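Local coordinates for protein alpha-2,3-sialyltransferase (Campylobacter jejuni, PDB 2P2V) that probably transfers sialic acid from its CMP-activated donor to galactose in an alpha-2,3 linkage, this chain being the N-terminal catalytic part of a membrane-associated enzyme, at residues K164-E175 with V223-L234. Residues are numbered along the deposited sequence; the frame is centred on the assembly and turned at random.
With CSF (cytidine-5'-monophosphate-3-fluoro-N-acetyl-neuraminic acid), chain O.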
# COMPACT_ATOMS: atom_id res chain seq x y z
N LYS A 164 -5.96 18.21 28.47
CA LYS A 164 -5.14 18.09 29.70
C LYS A 164 -5.93 17.81 30.96
O LYS A 164 -5.39 17.23 31.92
CB LYS A 164 -4.25 19.32 29.85
CG LYS A 164 -3.20 19.46 28.77
CD LYS A 164 -2.34 18.20 28.62
CE LYS A 164 -1.26 18.40 27.59
NZ LYS A 164 -0.67 17.08 27.18
N THR A 165 -7.21 18.19 30.96
CA THR A 165 -8.08 17.90 32.08
C THR A 165 -9.39 17.25 31.66
O THR A 165 -10.20 17.87 30.98
CB THR A 165 -8.41 19.17 32.92
OG1 THR A 165 -7.20 19.90 33.16
CG2 THR A 165 -8.99 18.73 34.24
N ILE A 166 -9.62 16.05 32.15
CA ILE A 166 -10.84 15.28 31.81
C ILE A 166 -11.85 15.28 32.96
O ILE A 166 -11.47 14.97 34.09
CB ILE A 166 -10.44 13.81 31.51
CG1 ILE A 166 -9.49 13.76 30.33
CG2 ILE A 166 -11.67 12.93 31.34
CD1 ILE A 166 -8.71 12.50 30.26
N TYR A 167 -13.12 15.56 32.68
CA TYR A 167 -14.17 15.43 33.66
C TYR A 167 -15.10 14.37 33.21
O TYR A 167 -15.68 14.49 32.12
CB TYR A 167 -14.97 16.71 33.75
CG TYR A 167 -14.11 17.87 34.13
CD1 TYR A 167 -14.06 18.32 35.46
CD2 TYR A 167 -13.32 18.49 33.19
CE1 TYR A 167 -13.22 19.39 35.81
CE2 TYR A 167 -12.50 19.58 33.52
CZ TYR A 167 -12.47 20.02 34.84
OH TYR A 167 -11.64 21.09 35.16
N LEU A 168 -15.27 13.36 34.05
CA LEU A 168 -16.05 12.20 33.67
C LEU A 168 -17.42 12.15 34.24
O LEU A 168 -17.62 12.50 35.41
CB LEU A 168 -15.33 10.93 34.09
CG LEU A 168 -13.93 10.75 33.53
CD1 LEU A 168 -13.29 9.60 34.31
CD2 LEU A 168 -13.94 10.47 32.02
N CYS A 169 -18.36 11.64 33.46
CA CYS A 169 -19.69 11.44 33.94
C CYS A 169 -20.33 10.31 33.15
O CYS A 169 -19.82 9.93 32.08
CB CYS A 169 -20.55 12.71 33.86
SG CYS A 169 -20.77 13.40 32.20
N GLY A 170 -21.44 9.81 33.66
CA GLY A 170 -22.13 8.69 33.01
C GLY A 170 -21.29 7.42 32.99
O GLY A 170 -21.62 6.45 32.27
N ILE A 171 -20.23 7.39 33.78
CA ILE A 171 -19.43 6.17 33.95
C ILE A 171 -19.74 5.47 35.31
O ILE A 171 -19.41 5.98 36.37
CB ILE A 171 -17.92 6.45 33.67
CG1 ILE A 171 -17.75 6.69 32.15
CG2 ILE A 171 -17.06 5.27 34.11
CD1 ILE A 171 -16.40 7.26 31.71
N ASP A 172 -20.41 4.32 35.26
CA ASP A 172 -20.97 3.68 36.46
C ASP A 172 -20.68 2.18 36.54
O ASP A 172 -21.26 1.45 37.37
CB ASP A 172 -22.48 3.92 36.50
CG ASP A 172 -22.82 5.39 36.67
OD1 ASP A 172 -22.53 5.95 37.75
OD2 ASP A 172 -23.36 5.99 35.71
N PHE A 173 -19.78 1.74 35.65
CA PHE A 173 -19.24 0.38 35.65
C PHE A 173 -20.29 -0.72 35.68
O PHE A 173 -20.02 -1.81 36.15
CB PHE A 173 -18.25 0.19 36.80
CG PHE A 173 -17.17 1.21 36.85
CD1 PHE A 173 -17.08 2.09 37.91
CD2 PHE A 173 -16.23 1.28 35.83
CE1 PHE A 173 -16.08 3.02 37.98
CE2 PHE A 173 -15.22 2.21 35.87
CZ PHE A 173 -15.14 3.09 36.96
N TYR A 174 -21.49 -0.43 35.18
CA TYR A 174 -22.58 -1.40 35.11
C TYR A 174 -22.92 -2.02 36.49
O TYR A 174 -23.15 -3.22 36.60
CB TYR A 174 -22.28 -2.48 34.05
CG TYR A 174 -21.99 -1.89 32.68
CD1 TYR A 174 -20.70 -1.45 32.35
CD2 TYR A 174 -23.01 -1.76 31.72
CE1 TYR A 174 -20.42 -0.90 31.10
CE2 TYR A 174 -22.74 -1.22 30.46
CZ TYR A 174 -21.45 -0.79 30.16
OH TYR A 174 -21.17 -0.26 28.93
N GLU A 175 -22.96 -1.17 37.52
CA GLU A 175 -23.31 -1.58 38.88
C GLU A 175 -24.65 -0.95 39.30
O GLU A 175 -25.09 0.03 38.69
CB GLU A 175 -22.19 -1.18 39.85
CG GLU A 175 -20.83 -1.80 39.48
CD GLU A 175 -19.78 -1.70 40.57
OE1 GLU A 175 -20.00 -0.99 41.58
OE2 GLU A 175 -18.72 -2.35 40.43
N VAL A 223 -2.03 14.12 32.99
CA VAL A 223 -3.23 14.88 32.84
C VAL A 223 -4.00 14.66 34.13
O VAL A 223 -3.61 13.82 34.97
CB VAL A 223 -4.07 14.38 31.57
CG1 VAL A 223 -3.32 14.57 30.28
CG2 VAL A 223 -4.42 12.94 31.74
N ASN A 224 -5.10 15.38 34.30
CA ASN A 224 -5.91 15.27 35.49
C ASN A 224 -7.27 14.74 35.13
O ASN A 224 -7.80 15.12 34.11
CB ASN A 224 -6.01 16.67 36.15
CG ASN A 224 -4.68 17.05 36.83
OD1 ASN A 224 -4.00 18.02 36.44
ND2 ASN A 224 -4.27 16.22 37.79
N ILE A 225 -7.78 13.83 35.95
CA ILE A 225 -9.06 13.23 35.75
C ILE A 225 -9.95 13.41 36.98
O ILE A 225 -9.66 12.89 38.07
CB ILE A 225 -8.95 11.70 35.40
CG1 ILE A 225 -7.92 11.46 34.26
CG2 ILE A 225 -10.33 11.15 35.14
CD1 ILE A 225 -7.62 9.98 33.93
N TYR A 226 -11.06 14.11 36.77
CA TYR A 226 -12.07 14.33 37.79
C TYR A 226 -13.39 13.65 37.52
O TYR A 226 -13.71 13.37 36.36
CB TYR A 226 -12.32 15.82 37.89
CG TYR A 226 -11.08 16.56 38.32
CD1 TYR A 226 -10.67 16.54 39.67
CD2 TYR A 226 -10.30 17.23 37.40
CE1 TYR A 226 -9.51 17.20 40.08
CE2 TYR A 226 -9.15 17.89 37.79
CZ TYR A 226 -8.77 17.88 39.14
OH TYR A 226 -7.61 18.54 39.51
N ALA A 227 -14.15 13.43 38.58
CA ALA A 227 -15.56 13.05 38.49
C ALA A 227 -16.48 14.27 38.57
O ALA A 227 -16.09 15.33 39.09
CB ALA A 227 -15.91 12.04 39.59
N LEU A 228 -17.72 14.11 38.08
CA LEU A 228 -18.73 15.18 38.13
C LEU A 228 -20.01 14.75 38.89
O LEU A 228 -20.84 15.59 39.23
CB LEU A 228 -19.12 15.62 36.70
CG LEU A 228 -18.12 16.30 35.77
CD1 LEU A 228 -18.75 16.44 34.38
CD2 LEU A 228 -17.70 17.68 36.28
N CYS A 229 -20.17 13.45 39.12
CA CYS A 229 -21.41 12.90 39.68
C CYS A 229 -21.19 12.46 41.13
O CYS A 229 -20.47 11.50 41.40
CB CYS A 229 -21.92 11.75 38.81
SG CYS A 229 -21.97 12.28 37.03
N ASP A 230 -21.77 13.22 42.06
CA ASP A 230 -21.56 13.01 43.51
C ASP A 230 -21.88 11.62 44.03
O ASP A 230 -21.16 11.08 44.88
CB ASP A 230 -22.38 14.04 44.31
CG ASP A 230 -21.90 15.46 44.08
OD1 ASP A 230 -21.40 15.76 42.98
OD2 ASP A 230 -22.03 16.29 45.00
N ASP A 231 -22.97 11.06 43.52
CA ASP A 231 -23.49 9.79 44.04
C ASP A 231 -23.09 8.56 43.22
O ASP A 231 -23.70 7.48 43.36
CB ASP A 231 -25.03 9.87 44.16
CG ASP A 231 -25.47 10.92 45.18
OD1 ASP A 231 -24.91 10.91 46.31
OD2 ASP A 231 -26.37 11.74 44.85
N SER A 232 -22.06 8.70 42.37
CA SER A 232 -21.65 7.64 41.46
C SER A 232 -20.43 6.94 42.00
O SER A 232 -19.56 7.58 42.60
CB SER A 232 -21.24 8.24 40.13
OG SER A 232 -20.07 9.03 40.32
N ILE A 233 -20.36 5.64 41.72
CA ILE A 233 -19.19 4.81 42.00
C ILE A 233 -17.86 5.45 41.58
O ILE A 233 -16.84 5.33 42.28
CB ILE A 233 -19.32 3.46 41.26
CG1 ILE A 233 -20.34 2.56 41.96
CG2 ILE A 233 -17.99 2.76 41.19
CD1 ILE A 233 -20.10 2.37 43.46
N LEU A 234 -17.85 6.11 40.42
CA LEU A 234 -16.62 6.66 39.90
C LEU A 234 -15.96 7.57 40.93
O LEU A 234 -14.73 7.67 40.97
CB LEU A 234 -16.87 7.44 38.61
CG LEU A 234 -15.63 7.92 37.87
CD1 LEU A 234 -14.95 6.77 37.17
CD2 LEU A 234 -15.99 9.00 36.88
C5A CSF O . -21.73 -2.76 24.91
C4A CSF O . -21.12 -2.47 26.27
C2A CSF O . -20.19 -0.24 25.40
O6A CSF O . -20.91 -0.55 24.19
C6A CSF O . -22.07 -1.41 24.25
C3A CSF O . -19.90 -1.54 26.16
O4A CSF O . -20.66 -3.69 26.84
N5A CSF O . -22.97 -3.52 25.16
C7A CSF O . -22.57 -1.58 22.82
C8A CSF O . -22.87 -0.23 22.18
C9A CSF O . -23.27 -0.37 20.70
O9A CSF O . -23.66 0.90 20.13
O8A CSF O . -23.88 0.45 22.98
O7A CSF O . -21.60 -2.34 22.08
C1A CSF O . -18.82 0.33 25.06
OBA CSF O . -17.98 0.40 26.00
OAA CSF O . -18.60 0.71 23.87
O1A CSF O . -20.79 0.74 26.27
O2A CSF O . -23.01 0.38 27.30
N1 CSF O . -21.26 3.08 31.12
C2 CSF O . -20.96 2.70 32.47
N3 CSF O . -21.92 2.14 33.26
C4 CSF O . -23.17 1.96 32.78
C5 CSF O . -23.49 2.33 31.46
C6 CSF O . -22.51 2.90 30.65
C3' CSF O . -19.38 2.65 28.35
C2' CSF O . -19.10 2.78 29.83
C1' CSF O . -20.22 3.72 30.28
O4' CSF O . -20.81 4.34 29.12
C4' CSF O . -20.14 3.90 27.94
PA CSF O . -22.31 1.32 26.34
O5' CSF O . -22.13 2.73 27.14
C5' CSF O . -21.13 3.68 26.80
O3' CSF O . -18.16 2.60 27.61
O2' CSF O . -17.81 3.40 30.05
N4 CSF O . -24.15 1.40 33.56
O2 CSF O . -19.79 2.86 32.90
O3A CSF O . -22.88 1.69 25.00
C10 CSF O . -23.33 -4.44 24.24
O10 CSF O . -22.69 -4.66 23.20
C11 CSF O . -24.60 -5.20 24.56
F3A CSF O . -18.88 -2.18 25.48
O HOH W 1 -4.18 18.99 33.75
O HOH W 2 -18.75 11.35 37.61
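Ile-166 pairs with both neighbours of Ile-225: its N donates to Asn-224 O at 2.8 Å, and its O accepts from Tyr-226 N. These bonds join parallel strands 165-169 and 224-227, at one edge of the Rossmann-like sheet of this sialyltransferase domain. The last bond, from Leu-228 N to Leu-168 O, is weak: it is bent to 129° at the hydrogen. Water 2 also donates to that oxygen and accepts from Cys-229 N.

On one face, Tyr-167 and Tyr-226 run alongside each other; their rings are 27° from parallel and so offset that they barely overlap. Thr-165 CG2 meets the edge of the Tyr-226 ring in its plane. On the other face, Leu-168 packs tightly: CD1 is 3.4 Å from Ile-225 CG2, and CB is 3.5 Å from Leu-234 CD2. Helix 150-161 also covers Leu-168.

Beyond the strands, Ile-233 CG2 meets the edge of the Phe-173 ring, and Leu-234 CD1 touches its CZ. Helix 207-221 adds Ile-211 to the packing of this ring. The loop holding Phe-173 binds the cytosine of CSF. Asp-172 N and Phe-173 N both donate to O2, while Tyr-174 N donates to N3. The Tyr-174 ring covers one face of the base, and its OH donates to phosphate oxygen O2A of CSF at 2.5 Å.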